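Local coordinates for protein putative Acetyltransferase from the GNAT family (Novosphingobium aromaticivorans DSM 12444, PDB 3EC4) that probably transfers an acyl group, perhaps acetyl, from an acyl-coenzyme A donor to an acceptor not yet identified, at residues 102-105 against 111-114; 133-138 against 179-184; 147-152 against 187-192; 193-198 against 206-211. All blocks are in the same frame, centred on the assembly; numbering follows the deposited sequence.

How the contacts relate
The contacts follow the chain, except that contacts 2 and 3 alternate their segments, both using helix 174-188. All reach one mixed sheet. Contacts 1 and 2 meet at one end of it, on adjoining strands 102-103 and 134-139, with centres about 11 Å apart; contact 3 lies another 11 Å from contact 2, on the next strand, 142-149. Contact 4 belongs to strand 192-198 and helix 202-210, its centre about 22 Å from that of contact 1, and touches contact 2 through Ile179 and Leu211. The set thus traces how helices are fastened across the GNAT fold, whose parallel strands 157-165 and 192-198 typically part to receive the acyl-coenzyme A.

Contact 1 (102-105 against 111-114); sequences VALG and EMTA
Leu104 and Met112 bring the two backbones nearest, yet their CA atoms still lie 8.8 Å apart, a gap that two side chains must bridge. Segment 102-105 runs on past strand 102-103 as loop at Leu104 and Gly105, and after a short connection the chain returns as the helix that carries 111-114. Both CB atoms point across the gap, and the side chains slide past one another in opposite directions. Met112, present as selenomethionine, keeps CG anti to its carbonyl carbon (chi1 -71°), and the bend at chi3 (78°) turns the terminal methyl CE onto the Phe134 ring and leaves SE and CG against Leu104. Its SE sits 4.0 Å from Leu104 CB, while its CG meets the Leu104 CD1 methyl, also at 4.0 Å. Gly105 O lies 4.2 Å from Met112 SE, a loose approach only. Leucine offers CB and one methyl, CD1, and the long unbranched methionine has the reach and flexibility to find them, continuing onto Trp124, Trp129 and Leu143. Because the joint rests on dispersion between apolar groups, with just 111 Å² buried, it imposes little directionality; the helix is probably held over the edge strand mainly by hydrophobic burial shared with these neighbours.

Contact 2 (133-138 against 179-184); sequences QFYGVR and IRKVIA
Tyr135, on strand 134-139, spreads its ring beneath Lys181 of helix 174-188, and most of the 181 Å² buried between the segments belongs to this pair. The leading interaction is CH-pi: Lys181 CG stands 3.5 Å from the centroid of the Tyr135 ring and only 4° off its normal, so the methylene sits almost exactly over the middle of the face. Farther along the chain Lys181 CE comes within 3.5 Å of Tyr135 CE1, near the rim. A bend at chi2 (67°) of Lys181, extended thereafter, lays the aliphatic chain across the ring at about a right angle to the tyrosine side chain. Lysine suits this half-exposed place, since its methylenes can cover an aromatic face while its ammonium remains at the end of a long tether.

Apolar packing adds a second, smaller component. Val182 CG2 approaches the ring edge, 4.0 Å from Tyr135 CD2, and its compact branched shape fits between helix and sheet.

Hydrogen bonding operates within 133-138, just where the chain enters the strand. Gln133 NE2 donates to Phe134 O at 3.0 Å, tilted 35° from the carbonyl plane, and this bond helps to place the amide nitrogen over the rim of the Tyr135 face opposite Lys181.

The joint therefore lies where helix 174-188 passes over strand 134-139. Ile101 flanks both Tyr135 and Lys181, Ala103 of the edge strand touches Tyr135, and Val182 continues across the sheet onto Val160 and Ala147.

Contact 3 (147-152 against 187-192); sequences AGERMR and AARGEV
Arg189 reaches back from the end of helix 174-188, closed by a Schellman motif at Gly190, whose positive phi suits glycine, and meets Glu149, Arg152 and Glu191 in a salt-bridge network. From CB its chain runs extended through CG to CD, then bends at chi3 (-57°), turning the guanidinium edge toward the carboxylates. NE is the first atom to bind, donating to Glu191 OE2 at 2.9 Å. NH2 divides its hydrogens: one goes to Glu191 OE1 at 2.8 Å, completing a side-on grip, and the other to Glu149 OE2, also at 2.8 Å, which lies in the guanidinium plane but is itself met from above its carboxylate plane. Across from it Arg152 NH1 donates to Glu191 OE1 at 3.0 Å, from the opposite face to Arg189 NH2, and Arg152 NH2 pairs with Glu149 OE1 at 3.0 Å. The two arginine NH2 atoms come within 3.3 Å, two donors that cannot bond each other, their like charges probably balanced by Glu149 and Glu191. A glutamine in place of Glu191 would probably lose the charge that two guanidinium groups share, leaving Glu149 alone to balance both and one donor of Arg189 or Arg152 without its mate. The network ties the end of strand 142-149 to the turn leading into strand 192-198. Met186 of helix 174-188 packs on both glutamates, and Ala158 of the intervening strand 157-165 touches Arg152 and Glu191.

Contact 4 (193-198 against 206-211); sequences PYLHSY and RLYESL
A strand-helix unit of the C-terminal half of the GNAT fold is closed here, where Tyr208 of helix 202-210 lies against Leu195 and Ser197 of strand 192-198. Leu195 supplies the main surface. Its CG occupies the crowded position between backbone N and carbonyl carbon, and chi1 58° with chi2 79° brings both methyls to the same face of the Tyr208 ring. Leu195 CD2 makes a CH-pi contact, 3.8 Å from the ring centroid and 14° off the normal, while Leu195 CD1 rests 3.7 Å from Tyr208 CD2. The forked end of a leucine thus spreads over a face that a single methyl would cover less fully. Ser197 meets the ring differently: its CB comes to the edge, 4.0 Å from Tyr208 CE2. A small serine leaves room for the ring edge, its OG donating to Tyr198 O at 2.9 Å.

The phenol end is polar. One water bridges it to the strand, lying 2.6 Å from Tyr208 OH and donating to His196 O at 3.1 Å. Tyrosine is well matched to the place, because its ring lies against leucine while its hydroxyl reaches beyond the apolar patch. Phenylalanine at Tyr208 would probably keep the ring contact but leave the bridging water without its phenol mate and the helix with one link fewer to His196 O.

Met87 of strand 76-88 borders both Leu195 and Tyr208, Phe213 backs Leu195, and Ile179 of helix 174-188 packs on the Tyr208 ring, so the tyrosine, carried by helix 202-210, fills the angle between strands 192-198 and 76-88 and helix 174-188.

Contact 1 (102-105 against 111-114)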
loop_
_atom_site.group_PDB
_atom_site.type_symbol
_atom_site.label_atom_id
_atom_site.label_comp_id
_atom_site.label_asym_id
_atom_site.label_seq_id
_atom_site.Cartn_x
_atom_site.Cartn_y
_atom_site.Cartn_z
ATOM N N VAL A 102 -8.500 13.806 -11.883
ATOM C CA VAL A 102 -7.294 14.539 -12.278
ATOM C C VAL A 102 -6.027 13.877 -11.743
ATOM O O VAL A 102 -6.007 13.362 -10.638
ATOM C CB VAL A 102 -7.347 16.035 -11.796
ATOM C CG1 VAL A 102 -8.532 16.797 -12.452
ATOM C CG2 VAL A 102 -7.443 16.129 -10.268
ATOM N N ALA A 103 -4.970 13.846 -12.547
ATOM C CA ALA A 103 -3.664 13.410 -12.068
ATOM C C ALA A 103 -3.139 14.406 -11.008
ATOM O O ALA A 103 -3.246 15.625 -11.162
ATOM C CB ALA A 103 -2.664 13.287 -13.228
ATOM N N LEU A 104 -2.578 13.881 -9.927
ATOM C CA LEU A 104 -1.963 14.703 -8.906
ATOM C C LEU A 104 -0.454 14.771 -9.089
ATOM O O LEU A 104 0.154 13.897 -9.696
ATOM C CB LEU A 104 -2.293 14.156 -7.528
ATOM C CG LEU A 104 -3.814 14.109 -7.270
ATOM C CD1 LEU A 104 -4.104 13.500 -5.902
ATOM C CD2 LEU A 104 -4.463 15.478 -7.447
ATOM N N GLY A 105 0.161 15.787 -8.518
ATOM C CA GLY A 105 1.603 15.934 -8.602
ATOM C C GLY A 105 2.169 16.741 -7.471
ATOM O O GLY A 105 1.496 16.968 -6.479
ATOM N N GLU A 111 -1.924 19.242 0.251
ATOM C CA GLU A 111 -3.309 18.792 0.364
ATOM C C GLU A 111 -3.459 17.290 0.462
ATOM O O GLU A 111 -4.360 16.820 1.168
ATOM C CB GLU A 111 -4.137 19.312 -0.807
ATOM C CG GLU A 111 -4.409 20.772 -0.687
ATOM C CD GLU A 111 -5.022 21.357 -1.936
ATOM O OE1 GLU A 111 -4.267 21.560 -2.948
ATOM O OE2 GLU A 111 -6.256 21.609 -1.898
HETATM N N MSE A 112 -2.606 16.537 -0.248
HETATM C CA MSE A 112 -2.568 15.067 -0.164
HETATM C C MSE A 112 -2.154 14.631 1.221
HETATM O O MSE A 112 -2.726 13.728 1.829
HETATM C CB MSE A 112 -1.556 14.525 -1.173
HETATM C CG MSE A 112 -2.050 14.673 -2.674
HETATM SE SE MSE A 112 -0.566 14.313 -3.910
HETATM C CE MSE A 112 -0.573 12.418 -3.808
ATOM N N THR A 113 -1.141 15.308 1.729
ATOM C CA THR A 113 -0.681 15.051 3.092
ATOM C C THR A 113 -1.742 15.300 4.162
ATOM O O THR A 113 -1.915 14.478 5.067
ATOM C CB THR A 113 0.595 15.838 3.342
ATOM O OG1 THR A 113 1.627 15.257 2.540
ATOM C CG2 THR A 113 0.972 15.754 4.836
ATOM N N ALA A 114 -2.444 16.419 4.101
ATOM C CA ALA A 114 -3.517 16.698 5.058
ATOM C C ALA A 114 -4.568 15.593 5.005
ATOM O O ALA A 114 -5.003 15.088 6.041
ATOM C CB ALA A 114 -4.174 17.989 4.782
#

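Contact 2 (133-138 against 179-184)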
loop_
_atom_site.group_PDB
_atom_site.type_symbol
_atom_site.label_atom_id
_atom_site.label_comp_id
_atom_site.label_asym_id
_atom_site.label_seq_id
_atom_site.Cartn_x
_atom_site.Cartn_y
_atom_site.Cartn_z
ATOM N N GLN A 133 1.807 6.719 -9.496
ATOM C CA GLN A 133 0.797 7.682 -9.941
ATOM C C GLN A 133 -0.294 7.817 -8.909
ATOM O O GLN A 133 -0.843 6.824 -8.442
ATOM C CB GLN A 133 0.156 7.230 -11.239
ATOM C CG GLN A 133 -0.829 8.251 -11.836
ATOM C CD GLN A 133 -0.160 9.515 -12.286
ATOM O OE1 GLN A 133 0.823 9.461 -13.021
ATOM N NE2 GLN A 133 -0.666 10.667 -11.838
ATOM N N PHE A 134 -0.673 9.062 -8.644
ATOM C CA PHE A 134 -1.830 9.416 -7.854
ATOM C C PHE A 134 -2.848 10.217 -8.634
ATOM O O PHE A 134 -2.500 11.010 -9.528
ATOM C CB PHE A 134 -1.374 10.186 -6.598
ATOM C CG PHE A 134 -1.000 9.278 -5.458
ATOM C CD1 PHE A 134 0.228 8.635 -5.454
ATOM C CD2 PHE A 134 -1.882 9.036 -4.428
ATOM C CE1 PHE A 134 0.559 7.750 -4.425
ATOM C CE2 PHE A 134 -1.550 8.153 -3.394
ATOM C CZ PHE A 134 -0.332 7.534 -3.390
ATOM N N TYR A 135 -4.121 9.947 -8.353
ATOM C CA TYR A 135 -5.231 10.662 -8.934
ATOM C C TYR A 135 -6.086 11.234 -7.809
ATOM O O TYR A 135 -6.060 10.745 -6.655
ATOM C CB TYR A 135 -6.056 9.710 -9.799
ATOM C CG TYR A 135 -5.348 9.286 -11.085
ATOM C CD1 TYR A 135 -5.288 10.129 -12.157
ATOM C CD2 TYR A 135 -4.724 8.050 -11.196
ATOM C CE1 TYR A 135 -4.659 9.753 -13.335
ATOM C CE2 TYR A 135 -4.088 7.669 -12.376
ATOM C CZ TYR A 135 -4.065 8.543 -13.436
ATOM O OH TYR A 135 -3.419 8.212 -14.631
ATOM N N GLY A 136 -6.833 12.276 -8.148
ATOM C CA GLY A 136 -7.679 12.931 -7.186
ATOM C C GLY A 136 -8.967 13.385 -7.819
ATOM O O GLY A 136 -9.097 13.410 -9.029
ATOM N N VAL A 137 -9.878 13.779 -6.951
ATOM C CA VAL A 137 -11.068 14.500 -7.353
ATOM C C VAL A 137 -11.145 15.762 -6.513
ATOM O O VAL A 137 -10.896 15.731 -5.299
ATOM C CB VAL A 137 -12.378 13.683 -7.192
ATOM C CG1 VAL A 137 -13.556 14.475 -7.739
ATOM C CG2 VAL A 137 -12.280 12.346 -7.902
ATOM N N ARG A 138 -11.485 16.864 -7.174
ATOM C CA ARG A 138 -11.637 18.162 -6.506
ATOM C C ARG A 138 -13.093 18.564 -6.467
ATOM O O ARG A 138 -13.802 18.400 -7.446
ATOM C CB ARG A 138 -10.807 19.250 -7.200
ATOM C CG ARG A 138 -9.307 18.962 -7.119
ATOM C CD ARG A 138 -8.445 20.220 -6.994
ATOM N NE ARG A 138 -7.113 19.861 -6.501
ATOM C CZ ARG A 138 -6.571 20.268 -5.344
ATOM N NH1 ARG A 138 -7.214 21.092 -4.531
ATOM N NH2 ARG A 138 -5.358 19.855 -5.002
ATOM N N ILE A 179 -10.305 4.319 -7.824
ATOM C CA ILE A 179 -9.766 2.980 -8.078
ATOM C C ILE A 179 -9.845 2.632 -9.581
ATOM O O ILE A 179 -8.889 2.119 -10.163
ATOM C CB ILE A 179 -10.452 1.912 -7.195
ATOM C CG1 ILE A 179 -10.104 2.158 -5.721
ATOM C CG2 ILE A 179 -10.002 0.480 -7.655
ATOM C CD1 ILE A 179 -11.045 1.557 -4.672
ATOM N N ARG A 180 -10.981 2.888 -10.206
ATOM C CA ARG A 180 -11.110 2.669 -11.656
ATOM C C ARG A 180 -10.000 3.358 -12.435
ATOM O O ARG A 180 -9.445 2.780 -13.358
ATOM C CB ARG A 180 -12.441 3.179 -12.189
ATOM C CG ARG A 180 -13.688 2.342 -11.797
ATOM C CD ARG A 180 -14.905 3.028 -12.336
ATOM N NE ARG A 180 -16.203 2.379 -12.152
ATOM C CZ ARG A 180 -16.648 1.378 -12.908
ATOM N NH1 ARG A 180 -15.895 0.872 -13.860
ATOM N NH2 ARG A 180 -17.859 0.873 -12.705
ATOM N N LYS A 181 -9.716 4.604 -12.104
ATOM C CA LYS A 181 -8.696 5.354 -12.829
ATOM C C LYS A 181 -7.318 4.741 -12.623
ATOM O O LYS A 181 -6.549 4.535 -13.555
ATOM C CB LYS A 181 -8.694 6.800 -12.389
ATOM C CG LYS A 181 -7.763 7.667 -13.228
ATOM C CD LYS A 181 -8.201 7.825 -14.666
ATOM C CE LYS A 181 -7.264 8.779 -15.380
ATOM N NZ LYS A 181 -7.595 8.919 -16.773
ATOM N N VAL A 182 -6.984 4.441 -11.385
ATOM C CA VAL A 182 -5.688 3.815 -11.116
ATOM C C VAL A 182 -5.487 2.475 -11.906
ATOM O O VAL A 182 -4.425 2.245 -12.516
ATOM C CB VAL A 182 -5.496 3.587 -9.570
ATOM C CG1 VAL A 182 -4.214 2.670 -9.344
ATOM C CG2 VAL A 182 -5.341 4.908 -8.811
ATOM N N ILE A 183 -6.497 1.589 -11.883
ATOM C CA ILE A 183 -6.383 0.271 -12.522
ATOM C C ILE A 183 -6.389 0.331 -14.067
ATOM O O ILE A 183 -5.779 -0.493 -14.694
ATOM C CB ILE A 183 -7.386 -0.769 -11.966
ATOM C CG1 ILE A 183 -8.828 -0.441 -12.322
ATOM C CG2 ILE A 183 -7.168 -0.956 -10.452
ATOM C CD1 ILE A 183 -9.861 -1.507 -11.788
ATOM N N ALA A 184 -7.004 1.389 -14.621
ATOM C CA ALA A 184 -6.957 1.668 -16.042
ATOM C C ALA A 184 -5.513 1.914 -16.477
ATOM O O ALA A 184 -5.075 1.439 -17.541
ATOM C CB ALA A 184 -7.827 2.852 -16.341
#

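Contact 3 (147-152 against 187-192)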
loop_
_atom_site.group_PDB
_atom_site.type_symbol
_atom_site.label_atom_id
_atom_site.label_comp_id
_atom_site.label_asym_id
_atom_site.label_seq_id
_atom_site.Cartn_x
_atom_site.Cartn_y
_atom_site.Cartn_z
ATOM N N ALA A 147 -6.345 8.416 -4.725
ATOM C CA ALA A 147 -5.872 7.030 -4.743
ATOM C C ALA A 147 -4.625 6.974 -5.599
ATOM O O ALA A 147 -4.427 7.798 -6.491
ATOM C CB ALA A 147 -6.923 6.042 -5.296
ATOM N N GLY A 148 -3.813 5.955 -5.355
ATOM C CA GLY A 148 -2.554 5.842 -6.033
ATOM C C GLY A 148 -2.048 4.427 -6.181
ATOM O O GLY A 148 -2.761 3.432 -5.927
ATOM N N GLU A 149 -0.789 4.380 -6.563
ATOM C CA GLU A 149 -0.026 3.160 -6.746
ATOM C C GLU A 149 1.036 3.015 -5.684
ATOM O O GLU A 149 1.622 4.010 -5.255
ATOM C CB GLU A 149 0.666 3.186 -8.095
ATOM C CG GLU A 149 -0.277 3.434 -9.254
ATOM C CD GLU A 149 0.419 3.570 -10.568
ATOM O OE1 GLU A 149 1.519 4.150 -10.613
ATOM O OE2 GLU A 149 -0.165 3.125 -11.588
ATOM N N ARG A 150 1.331 1.777 -5.307
ATOM C CA ARG A 150 2.393 1.528 -4.338
ATOM C C ARG A 150 3.330 0.393 -4.755
ATOM O O ARG A 150 4.100 0.578 -5.707
ATOM C CB ARG A 150 1.791 1.390 -2.941
ATOM C CG ARG A 150 2.747 1.550 -1.796
ATOM C CD ARG A 150 2.041 1.588 -0.461
ATOM N NE ARG A 150 1.448 0.326 -0.099
ATOM C CZ ARG A 150 0.752 0.120 1.023
ATOM N NH1 ARG A 150 0.549 1.082 1.930
ATOM N NH2 ARG A 150 0.235 -1.052 1.247
HETATM N N MSE A 151 3.319 -0.753 -4.066
HETATM C CA MSE A 151 4.356 -1.769 -4.281
HETATM C C MSE A 151 4.224 -2.480 -5.629
HETATM O O MSE A 151 3.123 -2.618 -6.208
HETATM C CB MSE A 151 4.372 -2.818 -3.158
HETATM C CG MSE A 151 4.534 -2.226 -1.813
HETATM SE SE MSE A 151 4.811 -3.569 -0.454
HETATM C CE MSE A 151 3.766 -2.692 0.954
ATOM N N ARG A 152 5.365 -2.931 -6.127
ATOM C CA ARG A 152 5.427 -3.659 -7.384
ATOM C C ARG A 152 6.291 -4.898 -7.190
ATOM O O ARG A 152 7.471 -4.852 -7.430
ATOM C CB ARG A 152 6.003 -2.775 -8.481
ATOM C CG ARG A 152 5.063 -1.614 -8.834
ATOM C CD ARG A 152 5.722 -0.596 -9.708
ATOM N NE ARG A 152 4.803 0.491 -9.959
ATOM C CZ ARG A 152 3.898 0.515 -10.920
ATOM N NH1 ARG A 152 3.860 -0.441 -11.834
ATOM N NH2 ARG A 152 3.063 1.552 -11.005
ATOM N N ALA A 187 -3.644 -1.366 -16.304
ATOM C CA ALA A 187 -4.082 -2.083 -17.501
ATOM C C ALA A 187 -3.387 -1.633 -18.770
ATOM O O ALA A 187 -2.963 -2.482 -19.565
ATOM C CB ALA A 187 -5.601 -1.979 -17.656
ATOM N N ALA A 188 -3.292 -0.316 -18.992
ATOM C CA ALA A 188 -2.663 0.256 -20.152
ATOM C C ALA A 188 -1.223 -0.257 -20.290
ATOM O O ALA A 188 -0.775 -0.504 -21.406
ATOM C CB ALA A 188 -2.656 1.783 -20.121
ATOM N N ARG A 189 -0.533 -0.421 -19.150
ATOM C CA ARG A 189 0.839 -0.918 -19.117
ATOM C C ARG A 189 0.948 -2.454 -19.064
ATOM O O ARG A 189 2.040 -3.001 -19.044
ATOM C CB ARG A 189 1.600 -0.284 -17.911
ATOM C CG ARG A 189 1.717 1.212 -17.942
ATOM C CD ARG A 189 2.618 1.796 -16.864
ATOM N NE ARG A 189 2.171 1.388 -15.531
ATOM C CZ ARG A 189 1.391 2.082 -14.721
ATOM N NH1 ARG A 189 0.990 3.310 -14.991
ATOM N NH2 ARG A 189 1.018 1.537 -13.568
ATOM N N GLY A 190 -0.172 -3.164 -19.069
ATOM C CA GLY A 190 -0.126 -4.628 -19.004
ATOM C C GLY A 190 0.208 -5.187 -17.637
ATOM O O GLY A 190 0.743 -6.285 -17.531
ATOM N N GLU A 191 -0.120 -4.429 -16.604
ATOM C CA GLU A 191 0.074 -4.840 -15.231
ATOM C C GLU A 191 -1.257 -5.266 -14.630
ATOM O O GLU A 191 -2.332 -4.723 -14.959
ATOM C CB GLU A 191 0.649 -3.705 -14.374
ATOM C CG GLU A 191 1.975 -3.196 -14.875
ATOM C CD GLU A 191 2.278 -1.782 -14.412
ATOM O OE1 GLU A 191 1.504 -1.206 -13.607
ATOM O OE2 GLU A 191 3.299 -1.250 -14.866
ATOM N N VAL A 192 -1.155 -6.227 -13.729
ATOM C CA VAL A 192 -2.251 -6.737 -12.975
ATOM C C VAL A 192 -2.325 -6.006 -11.599
ATOM O O VAL A 192 -1.345 -6.020 -10.789
ATOM C CB VAL A 192 -2.097 -8.281 -12.752
ATOM C CG1 VAL A 192 -3.201 -8.796 -11.800
ATOM C CG2 VAL A 192 -2.016 -9.107 -14.078
#

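Contact 4 (193-198 against 206-211)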
loop_
_atom_site.group_PDB
_atom_site.type_symbol
_atom_site.label_atom_id
_atom_site.label_comp_id
_atom_site.label_asym_id
_atom_site.label_seq_id
_atom_site.Cartn_x
_atom_site.Cartn_y
_atom_site.Cartn_z
ATOM N N PRO A 193 -3.463 -5.333 -11.327
ATOM C CA PRO A 193 -3.695 -4.724 -10.031
ATOM C C PRO A 193 -3.883 -5.745 -8.951
ATOM O O PRO A 193 -4.478 -6.794 -9.188
ATOM C CB PRO A 193 -5.008 -3.924 -10.222
ATOM C CG PRO A 193 -5.173 -3.791 -11.712
ATOM C CD PRO A 193 -4.562 -5.019 -12.276
ATOM N N TYR A 194 -3.381 -5.422 -7.772
ATOM C CA TYR A 194 -3.705 -6.139 -6.532
ATOM C C TYR A 194 -3.813 -5.144 -5.385
ATOM O O TYR A 194 -3.366 -4.001 -5.488
ATOM C CB TYR A 194 -2.644 -7.209 -6.249
ATOM C CG TYR A 194 -1.403 -6.685 -5.599
ATOM C CD1 TYR A 194 -0.408 -6.084 -6.349
ATOM C CD2 TYR A 194 -1.198 -6.854 -4.246
ATOM C CE1 TYR A 194 0.743 -5.586 -5.727
ATOM C CE2 TYR A 194 -0.079 -6.398 -3.639
ATOM C CZ TYR A 194 0.898 -5.754 -4.394
ATOM O OH TYR A 194 2.039 -5.294 -3.773
ATOM N N LEU A 195 -4.384 -5.578 -4.268
ATOM C CA LEU A 195 -4.491 -4.743 -3.098
ATOM C C LEU A 195 -4.675 -5.607 -1.895
ATOM O O LEU A 195 -4.907 -6.792 -2.002
ATOM C CB LEU A 195 -5.643 -3.745 -3.227
ATOM C CG LEU A 195 -7.060 -4.320 -3.456
ATOM C CD1 LEU A 195 -7.671 -4.841 -2.155
ATOM C CD2 LEU A 195 -7.999 -3.294 -4.135
ATOM N N HIS A 196 -4.516 -5.000 -0.741
ATOM C CA HIS A 196 -4.876 -5.622 0.522
ATOM C C HIS A 196 -6.013 -4.853 1.148
ATOM O O HIS A 196 -6.018 -3.609 1.115
ATOM C CB HIS A 196 -3.699 -5.629 1.519
ATOM C CG HIS A 196 -2.521 -6.443 1.067
ATOM N ND1 HIS A 196 -1.416 -5.880 0.471
ATOM C CD2 HIS A 196 -2.294 -7.783 1.087
ATOM C CE1 HIS A 196 -0.553 -6.833 0.154
ATOM N NE2 HIS A 196 -1.057 -7.993 0.533
ATOM N N SER A 197 -6.963 -5.572 1.735
ATOM C CA SER A 197 -7.946 -4.985 2.639
ATOM C C SER A 197 -7.698 -5.559 4.014
ATOM O O SER A 197 -7.277 -6.677 4.092
ATOM C CB SER A 197 -9.339 -5.408 2.214
ATOM O OG SER A 197 -10.365 -4.807 3.008
ATOM N N TYR A 198 -8.111 -4.865 5.067
ATOM C CA TYR A 198 -8.269 -5.528 6.342
ATOM C C TYR A 198 -9.300 -6.620 6.118
ATOM O O TYR A 198 -10.282 -6.387 5.395
ATOM C CB TYR A 198 -8.729 -4.558 7.432
ATOM C CG TYR A 198 -7.661 -3.586 7.824
ATOM C CD1 TYR A 198 -6.674 -3.969 8.726
ATOM C CD2 TYR A 198 -7.570 -2.330 7.255
ATOM C CE1 TYR A 198 -5.687 -3.131 9.094
ATOM C CE2 TYR A 198 -6.541 -1.449 7.633
ATOM C CZ TYR A 198 -5.597 -1.879 8.540
ATOM O OH TYR A 198 -4.577 -1.063 8.968
ATOM N N ARG A 206 -16.487 -5.977 -0.575
ATOM C CA ARG A 206 -17.576 -5.939 -1.542
ATOM C C ARG A 206 -17.351 -4.887 -2.601
ATOM O O ARG A 206 -17.635 -5.136 -3.773
ATOM C CB ARG A 206 -18.931 -5.696 -0.827
ATOM C CG ARG A 206 -19.441 -6.884 -0.031
ATOM C CD ARG A 206 -20.872 -6.649 0.472
ATOM N NE ARG A 206 -21.047 -5.483 1.346
ATOM C CZ ARG A 206 -21.031 -5.510 2.687
ATOM N NH1 ARG A 206 -20.807 -6.631 3.341
ATOM N NH2 ARG A 206 -21.217 -4.390 3.375
ATOM N N LEU A 207 -16.803 -3.738 -2.216
ATOM C CA LEU A 207 -16.537 -2.688 -3.161
ATOM C C LEU A 207 -15.501 -3.182 -4.144
ATOM O O LEU A 207 -15.686 -3.099 -5.364
ATOM C CB LEU A 207 -16.040 -1.411 -2.482
ATOM C CG LEU A 207 -15.342 -0.405 -3.379
ATOM C CD1 LEU A 207 -16.312 0.090 -4.499
ATOM C CD2 LEU A 207 -14.789 0.763 -2.562
ATOM N N TYR A 208 -14.421 -3.738 -3.602
ATOM C CA TYR A 208 -13.351 -4.256 -4.470
ATOM C C TYR A 208 -13.822 -5.369 -5.379
ATOM O O TYR A 208 -13.460 -5.373 -6.553
ATOM C CB TYR A 208 -12.141 -4.681 -3.648
ATOM C CG TYR A 208 -11.585 -3.591 -2.780
ATOM C CD1 TYR A 208 -11.488 -2.271 -3.218
ATOM C CD2 TYR A 208 -11.144 -3.892 -1.497
ATOM C CE1 TYR A 208 -10.989 -1.271 -2.371
ATOM C CE2 TYR A 208 -10.625 -2.909 -0.674
ATOM C CZ TYR A 208 -10.553 -1.612 -1.104
ATOM O OH TYR A 208 -10.040 -0.687 -0.216
ATOM N N GLU A 209 -14.590 -6.327 -4.866
ATOM C CA GLU A 209 -15.243 -7.326 -5.730
ATOM C C GLU A 209 -16.024 -6.695 -6.885
ATOM O O GLU A 209 -15.978 -7.187 -8.014
ATOM C CB GLU A 209 -16.154 -8.248 -4.911
ATOM C CG GLU A 209 -15.367 -9.198 -4.063
ATOM C CD GLU A 209 -16.258 -9.959 -3.082
ATOM O OE1 GLU A 209 -17.408 -9.562 -2.855
ATOM O OE2 GLU A 209 -15.777 -10.970 -2.573
ATOM N N SER A 210 -16.726 -5.599 -6.623
ATOM C CA SER A 210 -17.517 -4.931 -7.655
ATOM C C SER A 210 -16.655 -4.188 -8.680
ATOM O O SER A 210 -17.142 -3.768 -9.731
ATOM C CB SER A 210 -18.571 -4.017 -7.001
ATOM O OG SER A 210 -19.334 -4.765 -6.057
ATOM N N LEU A 211 -15.385 -4.013 -8.368
ATOM C CA LEU A 211 -14.424 -3.344 -9.248
ATOM C C LEU A 211 -13.492 -4.356 -9.908
ATOM O O LEU A 211 -12.491 -3.974 -10.510
ATOM C CB LEU A 211 -13.602 -2.336 -8.441
ATOM C CG LEU A 211 -14.381 -1.083 -8.007
ATOM C CD1 LEU A 211 -13.460 -0.346 -6.982
ATOM C CD2 LEU A 211 -14.716 -0.254 -9.192
HETATM O O HOH W 1 -8.068 -1.335 1.413
#